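Local coordinates for probable mannosyltransferase KTR4 (Saccharomyces cerevisiae, PDB 5A07), which is probably a glycosyltransferase of the GT-A fold, and holds guanosine-5'-diphosphate and a manganese ion, at residues B[89-103]-B[241-253]. Numbering follows the deposited sequence.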
loop_
_atom_site.group_PDB
_atom_site.type_symbol
_atom_site.label_atom_id
_atom_site.label_comp_id
_atom_site.label_asym_id
_atom_site.label_seq_id
_atom_site.Cartn_x
_atom_site.Cartn_y
_atom_site.Cartn_z
ATOM N N VAL B 89 19.962 5.651 10.691
ATOM C CA VAL B 89 19.830 7.070 10.723
ATOM C C VAL B 89 20.124 7.437 12.144
ATOM O O VAL B 89 19.976 6.625 13.042
ATOM C CB VAL B 89 18.424 7.621 10.321
ATOM C CG1 VAL B 89 18.140 7.299 8.876
ATOM C CG2 VAL B 89 17.297 7.086 11.215
ATOM N N ASP B 90 20.513 8.669 12.396
ATOM C CA ASP B 90 20.925 9.004 13.775
ATOM C C ASP B 90 19.780 9.666 14.592
ATOM O O ASP B 90 19.982 10.072 15.721
ATOM C CB ASP B 90 22.194 9.898 13.754
ATOM C CG ASP B 90 22.016 11.160 12.892
ATOM O OD1 ASP B 90 20.855 11.570 12.605
ATOM O OD2 ASP B 90 23.040 11.745 12.489
ATOM N N ASN B 91 18.602 9.784 14.019
ATOM C CA ASN B 91 17.582 10.587 14.627
ATOM C C ASN B 91 16.411 9.752 15.213
ATOM O O ASN B 91 15.324 10.260 15.318
ATOM C CB ASN B 91 17.123 11.606 13.572
ATOM C CG ASN B 91 16.624 10.968 12.252
ATOM O OD1 ASN B 91 16.019 9.901 12.206
ATOM N ND2 ASN B 91 16.778 11.714 11.181
ATOM N N LEU B 92 16.600 8.450 15.454
ATOM C CA LEU B 92 15.472 7.584 15.878
ATOM C C LEU B 92 14.916 8.001 17.229
ATOM O O LEU B 92 15.689 8.294 18.144
ATOM C CB LEU B 92 15.920 6.122 15.935
ATOM C CG LEU B 92 16.277 5.496 14.567
ATOM C CD1 LEU B 92 16.602 4.047 14.742
ATOM C CD2 LEU B 92 15.152 5.677 13.553
ATOM N N VAL B 93 13.595 7.969 17.387
ATOM C CA VAL B 93 12.957 8.394 18.627
ATOM C C VAL B 93 12.580 7.138 19.393
ATOM O O VAL B 93 11.815 6.280 18.916
ATOM C CB VAL B 93 11.722 9.226 18.335
ATOM C CG1 VAL B 93 10.892 9.497 19.587
ATOM C CG2 VAL B 93 12.112 10.519 17.600
ATOM N N ARG B 94 13.151 6.986 20.566
ATOM C CA ARG B 94 12.956 5.788 21.394
ATOM C C ARG B 94 11.765 5.962 22.350
ATOM O O ARG B 94 11.329 7.070 22.626
ATOM C CB ARG B 94 14.217 5.509 22.253
ATOM C CG ARG B 94 15.508 5.361 21.483
ATOM C CD ARG B 94 15.382 4.259 20.461
ATOM N NE ARG B 94 16.608 4.044 19.700
ATOM C CZ ARG B 94 16.753 3.077 18.801
ATOM N NH1 ARG B 94 15.727 2.276 18.519
ATOM N NH2 ARG B 94 17.904 2.920 18.174
ATOM N N SER B 95 11.293 4.836 22.875
ATOM C CA SER B 95 10.159 4.787 23.772
ATOM C C SER B 95 10.501 5.704 24.930
ATOM O O SER B 95 11.601 5.591 25.434
ATOM C CB SER B 95 10.074 3.386 24.340
ATOM O OG SER B 95 8.891 3.303 25.109
ATOM N N GLY B 96 9.620 6.594 25.356
ATOM C CA GLY B 96 10.021 7.449 26.502
ATOM C C GLY B 96 10.962 8.621 26.219
ATOM O O GLY B 96 11.154 9.456 27.069
ATOM N N ASP B 97 11.533 8.734 25.039
ATOM C CA ASP B 97 12.050 10.024 24.611
ATOM C C ASP B 97 10.928 11.069 24.573
ATOM O O ASP B 97 9.773 10.731 24.355
ATOM C CB ASP B 97 12.644 9.924 23.212
ATOM C CG ASP B 97 13.966 9.174 23.157
ATOM O OD1 ASP B 97 14.480 8.767 24.230
ATOM O OD2 ASP B 97 14.546 9.059 22.021
ATOM N N PRO B 98 11.249 12.364 24.722
ATOM C CA PRO B 98 10.215 13.409 24.661
ATOM C C PRO B 98 9.332 13.408 23.417
ATOM O O PRO B 98 8.158 13.689 23.529
ATOM C CB PRO B 98 10.995 14.734 24.684
ATOM C CG PRO B 98 12.369 14.396 25.172
ATOM C CD PRO B 98 12.600 12.901 25.006
ATOM N N LEU B 99 9.865 13.110 22.235
ATOM C CA LEU B 99 9.043 13.056 21.026
ATOM C C LEU B 99 8.238 11.757 20.854
ATOM O O LEU B 99 7.472 11.627 19.900
ATOM C CB LEU B 99 9.923 13.299 19.807
ATOM C CG LEU B 99 10.553 14.721 19.731
ATOM C CD1 LEU B 99 11.592 14.770 18.604
ATOM C CD2 LEU B 99 9.477 15.761 19.515
ATOM N N ALA B 100 8.448 10.763 21.714
ATOM C CA ALA B 100 7.793 9.478 21.519
ATOM C C ALA B 100 6.321 9.639 21.680
ATOM O O ALA B 100 5.821 10.182 22.656
ATOM C CB ALA B 100 8.298 8.470 22.514
ATOM N N GLY B 101 5.573 9.191 20.712
ATOM C CA GLY B 101 4.123 9.228 20.851
ATOM C C GLY B 101 3.541 10.521 20.396
ATOM O O GLY B 101 2.321 10.668 20.445
ATOM N N LYS B 102 4.358 11.475 19.964
ATOM C CA LYS B 102 3.842 12.836 19.763
ATOM C C LYS B 102 3.531 13.163 18.357
ATOM O O LYS B 102 3.071 14.258 18.112
ATOM C CB LYS B 102 4.827 13.921 20.239
ATOM C CG LYS B 102 5.337 13.764 21.659
ATOM C CD LYS B 102 4.247 13.295 22.612
ATOM C CE LYS B 102 3.450 14.455 23.095
ATOM N NZ LYS B 102 4.285 15.046 24.169
ATOM N N ALA B 103 3.751 12.257 17.399
ATOM C CA ALA B 103 3.325 12.544 16.077
ATOM C C ALA B 103 1.839 12.597 16.007
ATOM O O ALA B 103 1.120 11.992 16.827
ATOM C CB ALA B 103 3.887 11.512 15.115
ATOM N N ILE B 241 9.765 -3.466 16.916
ATOM C CA ILE B 241 10.079 -2.160 16.370
ATOM C C ILE B 241 10.245 -1.201 17.523
ATOM O O ILE B 241 9.270 -0.873 18.206
ATOM C CB ILE B 241 8.982 -1.674 15.434
ATOM C CG1 ILE B 241 8.825 -2.673 14.305
ATOM C CG2 ILE B 241 9.291 -0.232 14.911
ATOM C CD1 ILE B 241 10.003 -2.701 13.312
ATOM N N ASN B 242 11.487 -0.753 17.736
ATOM C CA ASN B 242 11.863 0.018 18.915
ATOM C C ASN B 242 12.157 1.528 18.673
ATOM O O ASN B 242 12.887 2.161 19.419
ATOM C CB ASN B 242 13.058 -0.664 19.568
ATOM C CG ASN B 242 12.643 -1.927 20.253
ATOM O OD1 ASN B 242 11.682 -1.947 20.987
ATOM N ND2 ASN B 242 13.352 -2.970 20.021
ATOM N N TYR B 243 11.581 2.072 17.634
ATOM C CA TYR B 243 11.594 3.490 17.342
ATOM C C TYR B 243 10.205 3.873 16.925
ATOM O O TYR B 243 9.447 3.043 16.427
ATOM C CB TYR B 243 12.600 3.849 16.238
ATOM C CG TYR B 243 12.372 3.144 14.912
ATOM C CD1 TYR B 243 12.831 1.879 14.717
ATOM C CD2 TYR B 243 11.645 3.764 13.904
ATOM C CE1 TYR B 243 12.606 1.214 13.535
ATOM C CE2 TYR B 243 11.408 3.125 12.736
ATOM C CZ TYR B 243 11.895 1.851 12.542
ATOM O OH TYR B 243 11.675 1.196 11.392
ATOM N N ASP B 244 9.882 5.137 17.119
ATOM C CA ASP B 244 8.584 5.732 16.702
ATOM C C ASP B 244 8.537 5.861 15.183
ATOM O O ASP B 244 9.317 6.584 14.585
ATOM C CB ASP B 244 8.420 7.076 17.378
ATOM C CG ASP B 244 7.054 7.708 17.173
ATOM O OD1 ASP B 244 6.509 7.697 16.044
ATOM O OD2 ASP B 244 6.484 8.205 18.165
ATOM N N VAL B 245 7.651 5.095 14.564
ATOM C CA VAL B 245 7.591 4.961 13.132
ATOM C C VAL B 245 7.103 6.217 12.470
ATOM O O VAL B 245 7.678 6.680 11.494
ATOM C CB VAL B 245 6.701 3.748 12.749
ATOM C CG1 VAL B 245 6.397 3.679 11.276
ATOM C CG2 VAL B 245 7.402 2.464 13.135
ATOM N N PHE B 246 6.063 6.813 13.023
ATOM C CA PHE B 246 5.609 8.119 12.484
ATOM C C PHE B 246 6.677 9.194 12.594
ATOM O O PHE B 246 6.864 9.989 11.662
ATOM C CB PHE B 246 4.317 8.591 13.148
ATOM C CG PHE B 246 3.145 7.677 13.002
ATOM C CD1 PHE B 246 2.838 7.080 11.819
ATOM C CD2 PHE B 246 2.256 7.515 14.036
ATOM C CE1 PHE B 246 1.707 6.320 11.672
ATOM C CE2 PHE B 246 1.124 6.708 13.888
ATOM C CZ PHE B 246 0.860 6.115 12.688
ATOM N N GLN B 247 7.381 9.237 13.687
ATOM C CA GLN B 247 8.466 10.251 13.840
ATOM C C GLN B 247 9.618 9.954 12.887
ATOM O O GLN B 247 10.244 10.881 12.419
ATOM C CB GLN B 247 8.986 10.375 15.310
ATOM C CG GLN B 247 7.925 10.872 16.283
ATOM C CD GLN B 247 7.544 12.349 16.121
ATOM O OE1 GLN B 247 7.568 12.876 15.048
ATOM N NE2 GLN B 247 7.191 12.999 17.230
ATOM N N PHE B 248 9.922 8.669 12.622
ATOM C CA PHE B 248 10.890 8.334 11.622
ATOM C C PHE B 248 10.490 8.870 10.266
ATOM O O PHE B 248 11.295 9.491 9.541
ATOM C CB PHE B 248 11.124 6.824 11.564
ATOM C CG PHE B 248 11.844 6.387 10.352
ATOM C CD1 PHE B 248 13.221 6.421 10.307
ATOM C CD2 PHE B 248 11.134 5.968 9.215
ATOM C CE1 PHE B 248 13.926 6.079 9.153
ATOM C CE2 PHE B 248 11.822 5.577 8.056
ATOM C CZ PHE B 248 13.222 5.656 8.013
ATOM N N MET B 249 9.222 8.720 9.933
ATOM C CA MET B 249 8.718 9.212 8.626
ATOM C C MET B 249 8.899 10.737 8.535
ATOM O O MET B 249 9.334 11.288 7.509
ATOM C CB MET B 249 7.221 8.923 8.432
ATOM C CG MET B 249 6.718 7.498 8.532
ATOM S SD MET B 249 7.363 6.540 7.233
ATOM C CE MET B 249 6.212 7.010 5.907
ATOM N N ASN B 250 8.478 11.400 9.571
ATOM C CA ASN B 250 8.510 12.842 9.595
ATOM C C ASN B 250 9.949 13.363 9.543
ATOM O O ASN B 250 10.281 14.234 8.722
ATOM C CB ASN B 250 7.841 13.352 10.874
ATOM C CG ASN B 250 7.581 14.817 10.801
ATOM O OD1 ASN B 250 6.703 15.264 10.108
ATOM N ND2 ASN B 250 8.428 15.567 11.434
ATOM N N LYS B 251 10.810 12.845 10.421
ATOM C CA LYS B 251 12.164 13.289 10.477
ATOM C C LYS B 251 12.971 12.982 9.209
ATOM O O LYS B 251 13.928 13.668 8.941
ATOM C CB LYS B 251 12.868 12.712 11.707
ATOM C CG LYS B 251 14.089 13.455 12.111
ATOM C CD LYS B 251 13.802 14.874 12.651
ATOM C CE LYS B 251 15.052 15.764 12.616
ATOM N NZ LYS B 251 16.137 15.171 13.446
ATOM N N ASN B 252 12.626 11.958 8.440
ATOM C CA ASN B 252 13.360 11.605 7.237
ATOM C C ASN B 252 12.613 11.901 5.930
ATOM O O ASN B 252 12.944 11.377 4.886
ATOM C CB ASN B 252 13.830 10.150 7.360
ATOM C CG ASN B 252 14.789 9.973 8.520
ATOM O OD1 ASN B 252 15.964 10.289 8.409
ATOM N ND2 ASN B 252 14.267 9.611 9.718
ATOM N N ASP B 253 11.571 12.718 6.029
ATOM C CA ASP B 253 10.767 13.176 4.896
ATOM C C ASP B 253 10.214 12.067 4.027
ATOM O O ASP B 253 10.206 12.151 2.815
ATOM C CB ASP B 253 11.553 14.231 4.069
ATOM C CG ASP B 253 11.801 15.523 4.894
ATOM O OD1 ASP B 253 10.899 15.912 5.667
ATOM O OD2 ASP B 253 12.891 16.084 4.800
HETATM O O HOH W 1 11.877 7.503 15.160
HETATM O O HOH W 2 12.333 2.313 22.055
#
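V93 and D244 join the two backbones: D244 N donates to V93 O (2.9 Å), just where the capped helix 245-251 begins. In this GT-A fold, segment 89-103 is part of the irregular loop between helix 65-80 and strand 105-110; it runs back from the helix's C-terminal end to its start, swings out through three beta turns, R94-D97, D97-A100 and L99-K102, and returns beside D244 and Q247. One water accepts from V93 N and donates to D244 O; a second links S95 N to N242 O in the same way.

D244 is the N-cap and divides its carboxylate: OD1 takes Q247 N from above the carboxylate plane, while OD2 receives G101 N almost end-on at 2.9 Å and also bonds Y136 OH. With CG anti to the backbone N (chi1 -173°), the carboxylate serves helix and loop at once. Q247, bent at chi2 (-71°), turns NE2 onto an in-plane lone pair of L99 O (3.0 Å); L99 O also accepts from K102 N. R94 reaches back with NH1 to N242 O, which lies in the guanidinium plane although NH1 stands above the carbonyl plane; E86 pairs with the same nitrogen in a salt bridge.

Apolar groups fill in between: L92 CD2 rests against F248 CD1 (3.8 Å) and the Y243 ring, V89 CG2 meets the F248 edge, and A103 CB packs on F246 CB. V245 and F246 of the helix also pack on W229 of strand 227-230.

At the far end the side-chain amides of N91 and N252 form a reciprocal pair of hydrogen bonds, their planes 51° apart: N252 ND2 to N91 OD1 (3.1 Å), and N91 ND2 to N252 OD1 (3.2 Å) from above the carbonyl plane. The other hydrogen of N252 ND2 goes to F248 O.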